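Local coordinates for protein xylose isomerase-like TIM barrel (Anabaena variabilis ATCC 29413, PDB 2QW5) that binds zinc and D-xylose in its barrel and probably acts as an isomerase or epimerase on sugars or sugar phosphates, at residues V34-K39 with N313-A318; V157-A162 with I200-G205. All coordinates share one frame; numbering follows the deposited sequence.

Contact 1 (V34-K39 with N313-A318)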
loop_
_atom_site.group_PDB
_atom_site.type_symbol
_atom_site.label_atom_id
_atom_site.label_comp_id
_atom_site.label_asym_id
_atom_site.label_seq_id
_atom_site.Cartn_x
_atom_site.Cartn_y
_atom_site.Cartn_z
ATOM N N VAL A 34 18.116 21.762 24.698
ATOM C CA VAL A 34 18.261 22.874 25.647
ATOM C C VAL A 34 18.214 24.233 24.952
ATOM O O VAL A 34 17.535 25.128 25.433
ATOM C CB VAL A 34 19.481 22.684 26.570
ATOM C CG1 VAL A 34 19.774 23.957 27.396
ATOM C CG2 VAL A 34 19.262 21.421 27.468
ATOM N N ALA A 35 18.881 24.362 23.799
ATOM C CA ALA A 35 18.863 25.617 23.024
ATOM C C ALA A 35 17.457 25.968 22.516
ATOM O O ALA A 35 17.088 27.131 22.520
ATOM C CB ALA A 35 19.870 25.569 21.867
ATOM N N HIS A 36 16.662 24.962 22.117
ATOM C CA HIS A 36 15.259 25.196 21.711
ATOM C C HIS A 36 14.439 25.687 22.894
ATOM O O HIS A 36 13.720 26.675 22.785
ATOM C CB HIS A 36 14.567 23.923 21.176
ATOM C CG HIS A 36 15.036 23.475 19.820
ATOM N ND1 HIS A 36 15.426 24.356 18.835
ATOM C CD2 HIS A 36 15.072 22.247 19.256
ATOM C CE1 HIS A 36 15.763 23.678 17.751
ATOM N NE2 HIS A 36 15.536 22.397 17.974
ATOM N N ILE A 37 14.562 24.991 24.025
ATOM C CA ILE A 37 13.827 25.346 25.256
ATOM C C ILE A 37 14.139 26.778 25.699
ATOM O O ILE A 37 13.222 27.516 26.022
ATOM C CB ILE A 37 14.115 24.373 26.420
ATOM C CG1 ILE A 37 13.471 23.006 26.168
ATOM C CG2 ILE A 37 13.581 24.936 27.765
ATOM C CD1 ILE A 37 13.832 21.943 27.172
ATOM N N LYS A 38 15.419 27.164 25.688
ATOM C CA LYS A 38 15.802 28.522 26.094
ATOM C C LYS A 38 15.248 29.608 25.175
ATOM O O LYS A 38 14.820 30.676 25.653
ATOM C CB LYS A 38 17.323 28.650 26.244
ATOM C CG LYS A 38 17.827 27.913 27.468
ATOM C CD LYS A 38 19.300 28.090 27.730
ATOM C CE LYS A 38 19.617 27.516 29.117
ATOM N NZ LYS A 38 21.051 27.601 29.543
ATOM N N LYS A 39 15.221 29.330 23.872
ATOM C CA LYS A 39 14.656 30.255 22.896
ATOM C C LYS A 39 13.168 30.379 23.138
ATOM O O LYS A 39 12.618 31.471 23.181
ATOM C CB LYS A 39 14.914 29.755 21.473
ATOM C CG LYS A 39 14.563 30.792 20.345
ATOM C CD LYS A 39 15.523 32.008 20.309
ATOM C CE LYS A 39 15.634 32.733 18.928
ATOM N NZ LYS A 39 14.413 33.447 18.413
ATOM N N ASN A 313 9.897 30.544 10.045
ATOM C CA ASN A 313 10.691 29.511 10.703
ATOM C C ASN A 313 9.918 28.965 11.907
ATOM O O ASN A 313 8.861 29.495 12.268
ATOM C CB ASN A 313 12.139 29.964 11.001
ATOM C CG ASN A 313 12.296 30.926 12.167
ATOM O OD1 ASN A 313 11.559 30.923 13.143
ATOM N ND2 ASN A 313 13.341 31.733 12.076
ATOM N N ALA A 314 10.463 27.913 12.501
ATOM C CA ALA A 314 9.855 27.241 13.657
ATOM C C ALA A 314 9.575 28.177 14.839
ATOM O O ALA A 314 8.533 28.093 15.480
ATOM C CB ALA A 314 10.754 26.049 14.104
ATOM N N TYR A 315 10.499 29.112 15.095
ATOM C CA TYR A 315 10.373 30.061 16.196
ATOM C C TYR A 315 9.369 31.158 15.932
ATOM O O TYR A 315 8.659 31.572 16.843
ATOM C CB TYR A 315 11.746 30.648 16.563
ATOM C CG TYR A 315 12.744 29.630 17.053
ATOM C CD1 TYR A 315 12.377 28.623 17.949
ATOM C CD2 TYR A 315 14.087 29.744 16.729
ATOM C CE1 TYR A 315 13.276 27.703 18.410
ATOM C CE2 TYR A 315 15.026 28.819 17.200
ATOM C CZ TYR A 315 14.611 27.811 18.051
ATOM O OH TYR A 315 15.494 26.901 18.539
ATOM N N ASP A 316 9.304 31.617 14.681
ATOM C CA ASP A 316 8.290 32.574 14.249
ATOM C C ASP A 316 6.892 32.024 14.562
ATOM O O ASP A 316 6.087 32.705 15.180
ATOM C CB ASP A 316 8.385 32.871 12.739
ATOM C CG ASP A 316 9.736 33.461 12.332
ATOM O OD1 ASP A 316 10.370 34.192 13.129
ATOM O OD2 ASP A 316 10.169 33.182 11.198
ATOM N N ILE A 317 6.633 30.790 14.139
ATOM C CA ILE A 317 5.324 30.160 14.364
ATOM C C ILE A 317 5.041 29.976 15.872
ATOM O O ILE A 317 3.930 30.276 16.322
ATOM C CB ILE A 317 5.188 28.847 13.558
ATOM C CG1 ILE A 317 5.257 29.139 12.041
ATOM C CG2 ILE A 317 3.879 28.087 13.864
ATOM C CD1 ILE A 317 4.214 30.119 11.500
ATOM N N ALA A 318 6.048 29.514 16.619
ATOM C CA ALA A 318 5.935 29.305 18.087
ATOM C C ALA A 318 5.564 30.596 18.824
ATOM O O ALA A 318 4.685 30.612 19.695
ATOM C CB ALA A 318 7.245 28.725 18.655
#
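Lys39 lays its aliphatic chain over one face of the Tyr315 ring. Its CG stands 3.6 Å from the centroid of that ring, almost on the ring normal, which makes this a CH-pi contact. CB of Lys39 also lies near the outer end of the ring, 3.9 Å from Tyr315 CZ. The lysine CG is anti to the backbone N (chi1 -170°), and a bend at chi2 then carries the chain back across the ring, with CE 4.0 Å from Tyr315 CD2. Tyr315 bridges the 11.8 Å gap between the two segment axes, which run at 38° to each other. Its hydroxyl ends at the edge of the His36 ring, in the plane of the imidazole. There Tyr315 OH and His36 ND1 form a short hydrogen bond of 2.6 Å, and either atom could be the donor. The two rings meet rim to rim, with planes at 69°. His36 also stacks on Phe18, which should help fix the tilt of the imidazole. At the start of helix 314-332, Asn313 and Asp316 form a capping box: Asp316 N donates to Asn313 OD1 at 2.8 Å, and Asn313 N donates to Asp316 OD2 at 2.9 Å. The contact thus joins the helix after the first barrel strand to the C-terminal helix after the last, where the TIM barrel closes. A leucine in place of Tyr315 would probably leave His36 ND1 without its hydroxyl partner and Lys39 without a flat ring to lie on. The chemistry implies a directional link: the bond from the hydroxyl fixes where the tyrosine ring ends, while the methylenes of a surface lysine cover one ring face.

Contact 2 (V157-A162 with I200-G205); sequences VRYANA and IEFLKG
Phe202 packs against Tyr159 and Ala162 between two neighbouring helices on the outside of the TIM barrel. Helix 148-176 leads into strand 179-182, and helix 196-203 follows that strand. The two helices therefore flank it in the chain.

The aromatic pair comes first. The rings of Tyr159 and Phe202 have centroids 5.8 Å apart and planes at 62°, so the rings meet obliquely. Tyr159 CD1 and Phe202 CD1 approach to 3.7 Å. Tyr159 CB sits at the edge of the phenylalanine ring, in its plane, 3.8 Å from Phe202 CD1. The phenylalanine ring reaches this place because its CG is anti to the backbone N (chi1 173°), which sends the ring out from its helix and across to the other.

The aliphatic contact is smaller. The methyl of Ala162, one helical turn after Tyr159, meets the same ring edge. Phe202 thus lies against one side of helix 148-176, and it also touches Ile182 of the strand. This is a buried, mainly apolar seam, with the side chain of Phe202 about 11 Å from that of the zinc ligand Glu183.

Polar links lie around it. Phe202 O accepts a hydrogen bond from Gln163 NE2, a second tie between the helices. Arg158 forms a salt bridge with Asp95, which holds helix 148-176 to another part of the chain. Within the seam, the ring edge also meets the backbone: Phe202 CE1 lies 3.5 Å from Tyr159 O and 4.0 Å from Ala162 CB.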
loop_
_atom_site.group_PDB
_atom_site.type_symbol
_atom_site.label_atom_id
_atom_site.label_comp_id
_atom_site.label_asym_id
_atom_site.label_seq_id
_atom_site.Cartn_x
_atom_site.Cartn_y
_atom_site.Cartn_z
ATOM N N VAL A 157 -15.186 -4.753 21.482
ATOM C CA VAL A 157 -14.393 -5.849 22.055
ATOM C C VAL A 157 -13.026 -5.312 22.513
ATOM O O VAL A 157 -12.571 -5.650 23.598
ATOM C CB VAL A 157 -14.223 -7.037 21.079
ATOM C CG1 VAL A 157 -13.408 -8.186 21.732
ATOM C CG2 VAL A 157 -15.558 -7.519 20.588
ATOM N N ARG A 158 -12.416 -4.433 21.705
ATOM C CA ARG A 158 -11.125 -3.833 22.026
ATOM C C ARG A 158 -11.231 -2.967 23.272
ATOM O O ARG A 158 -10.400 -3.084 24.191
ATOM C CB ARG A 158 -10.607 -2.990 20.845
ATOM C CG ARG A 158 -10.455 -3.766 19.520
ATOM C CD ARG A 158 -9.272 -4.744 19.499
ATOM N NE ARG A 158 -8.019 -3.981 19.486
ATOM C CZ ARG A 158 -7.449 -3.424 18.414
ATOM N NH1 ARG A 158 -7.952 -3.573 17.190
ATOM N NH2 ARG A 158 -6.334 -2.715 18.570
ATOM N N TYR A 159 -12.278 -2.142 23.345
ATOM C CA TYR A 159 -12.499 -1.308 24.532
ATOM C C TYR A 159 -12.723 -2.170 25.795
ATOM O O TYR A 159 -12.145 -1.881 26.825
ATOM C CB TYR A 159 -13.633 -0.302 24.320
ATOM C CG TYR A 159 -13.343 0.765 23.267
ATOM C CD1 TYR A 159 -12.103 1.411 23.195
ATOM C CD2 TYR A 159 -14.338 1.181 22.392
ATOM C CE1 TYR A 159 -11.856 2.407 22.209
ATOM C CE2 TYR A 159 -14.108 2.169 21.404
ATOM C CZ TYR A 159 -12.874 2.786 21.332
ATOM O OH TYR A 159 -12.687 3.749 20.371
ATOM N N ALA A 160 -13.522 -3.241 25.696
ATOM C CA ALA A 160 -13.723 -4.185 26.833
ATOM C C ALA A 160 -12.405 -4.840 27.298
ATOM O O ALA A 160 -12.153 -4.955 28.517
ATOM C CB ALA A 160 -14.761 -5.234 26.506
ATOM N N ASN A 161 -11.556 -5.214 26.348
ATOM C CA ASN A 161 -10.229 -5.783 26.654
ATOM C C ASN A 161 -9.338 -4.789 27.388
ATOM O O ASN A 161 -8.603 -5.176 28.284
ATOM C CB ASN A 161 -9.449 -6.171 25.388
ATOM C CG ASN A 161 -10.077 -7.307 24.607
ATOM O OD1 ASN A 161 -10.864 -8.081 25.140
ATOM N ND2 ASN A 161 -9.697 -7.423 23.317
ATOM N N ALA A 162 -9.396 -3.519 26.984
ATOM C CA ALA A 162 -8.481 -2.493 27.517
ATOM C C ALA A 162 -8.892 -1.905 28.874
ATOM O O ALA A 162 -8.023 -1.461 29.635
ATOM C CB ALA A 162 -8.262 -1.381 26.472
ATOM N N ILE A 200 -15.636 9.029 26.731
ATOM C CA ILE A 200 -16.448 9.112 27.935
ATOM C C ILE A 200 -17.083 7.748 28.182
ATOM O O ILE A 200 -17.052 7.254 29.323
ATOM C CB ILE A 200 -17.477 10.240 27.892
ATOM C CG1 ILE A 200 -16.793 11.587 28.192
ATOM C CG2 ILE A 200 -18.571 10.033 28.952
ATOM C CD1 ILE A 200 -17.647 12.794 27.953
ATOM N N GLU A 201 -17.600 7.127 27.129
ATOM C CA GLU A 201 -18.164 5.762 27.214
ATOM C C GLU A 201 -17.123 4.709 27.680
ATOM O O GLU A 201 -17.428 3.848 28.509
ATOM C CB GLU A 201 -18.766 5.371 25.866
ATOM C CG GLU A 201 -19.529 4.010 25.855
ATOM C CD GLU A 201 -20.314 3.738 24.539
ATOM O OE1 GLU A 201 -20.388 4.619 23.623
ATOM O OE2 GLU A 201 -20.865 2.615 24.435
ATOM N N PHE A 202 -15.898 4.803 27.155
ATOM C CA PHE A 202 -14.796 3.924 27.545
ATOM C C PHE A 202 -14.506 4.057 29.031
ATOM O O PHE A 202 -14.386 3.030 29.748
ATOM C CB PHE A 202 -13.510 4.229 26.741
ATOM C CG PHE A 202 -12.289 3.462 27.220
ATOM C CD1 PHE A 202 -12.105 2.140 26.859
ATOM C CD2 PHE A 202 -11.353 4.055 28.055
ATOM C CE1 PHE A 202 -10.998 1.411 27.312
ATOM C CE2 PHE A 202 -10.223 3.323 28.531
ATOM C CZ PHE A 202 -10.049 2.007 28.138
ATOM N N LEU A 203 -14.371 5.304 29.479
ATOM C CA LEU A 203 -14.079 5.608 30.885
ATOM C C LEU A 203 -15.121 5.143 31.896
ATOM O O LEU A 203 -14.761 4.972 33.055
ATOM C CB LEU A 203 -13.755 7.072 31.092
ATOM C CG LEU A 203 -12.439 7.545 30.445
ATOM C CD1 LEU A 203 -12.413 9.035 30.457
ATOM C CD2 LEU A 203 -11.172 7.006 31.100
ATOM N N LYS A 204 -16.371 4.919 31.470
ATOM C CA LYS A 204 -17.419 4.415 32.373
ATOM C C LYS A 204 -17.005 3.055 32.960
ATOM O O LYS A 204 -17.452 2.698 34.051
ATOM C CB LYS A 204 -18.791 4.325 31.664
ATOM C CG LYS A 204 -19.393 5.670 31.148
ATOM C CD LYS A 204 -20.041 6.530 32.243
ATOM C CE LYS A 204 -20.481 7.946 31.776
ATOM N NZ LYS A 204 -21.368 8.083 30.616
ATOM N N GLY A 205 -16.177 2.297 32.229
ATOM C CA GLY A 205 -15.643 1.007 32.693
ATOM C C GLY A 205 -14.267 1.008 33.364
ATOM O O GLY A 205 -13.695 -0.061 33.594
#

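Overall arrangement
Both contacts join helices of the outer layer of one TIM barrel, but they share no helix. Contact 1 pairs helices 27-42 and 314-332, far apart in sequence, where the barrel closes. Contact 2 pairs helices 148-176 and 196-203, near neighbours in sequence, and both its segments fall between those of contact 1 along the chain. Their centres lie 39 Å apart on opposite sides of the chain's centre. Contact 1 is partly buried, with a lysine at the surface, and combines a polar bond with CH-pi packing. Contact 2 is buried and mainly apolar between its segments. Contact 1 depends on one tyrosine that bridges the helices, whereas in contact 2 a phenylalanine reaches across to a second aromatic ring and an alanine methyl.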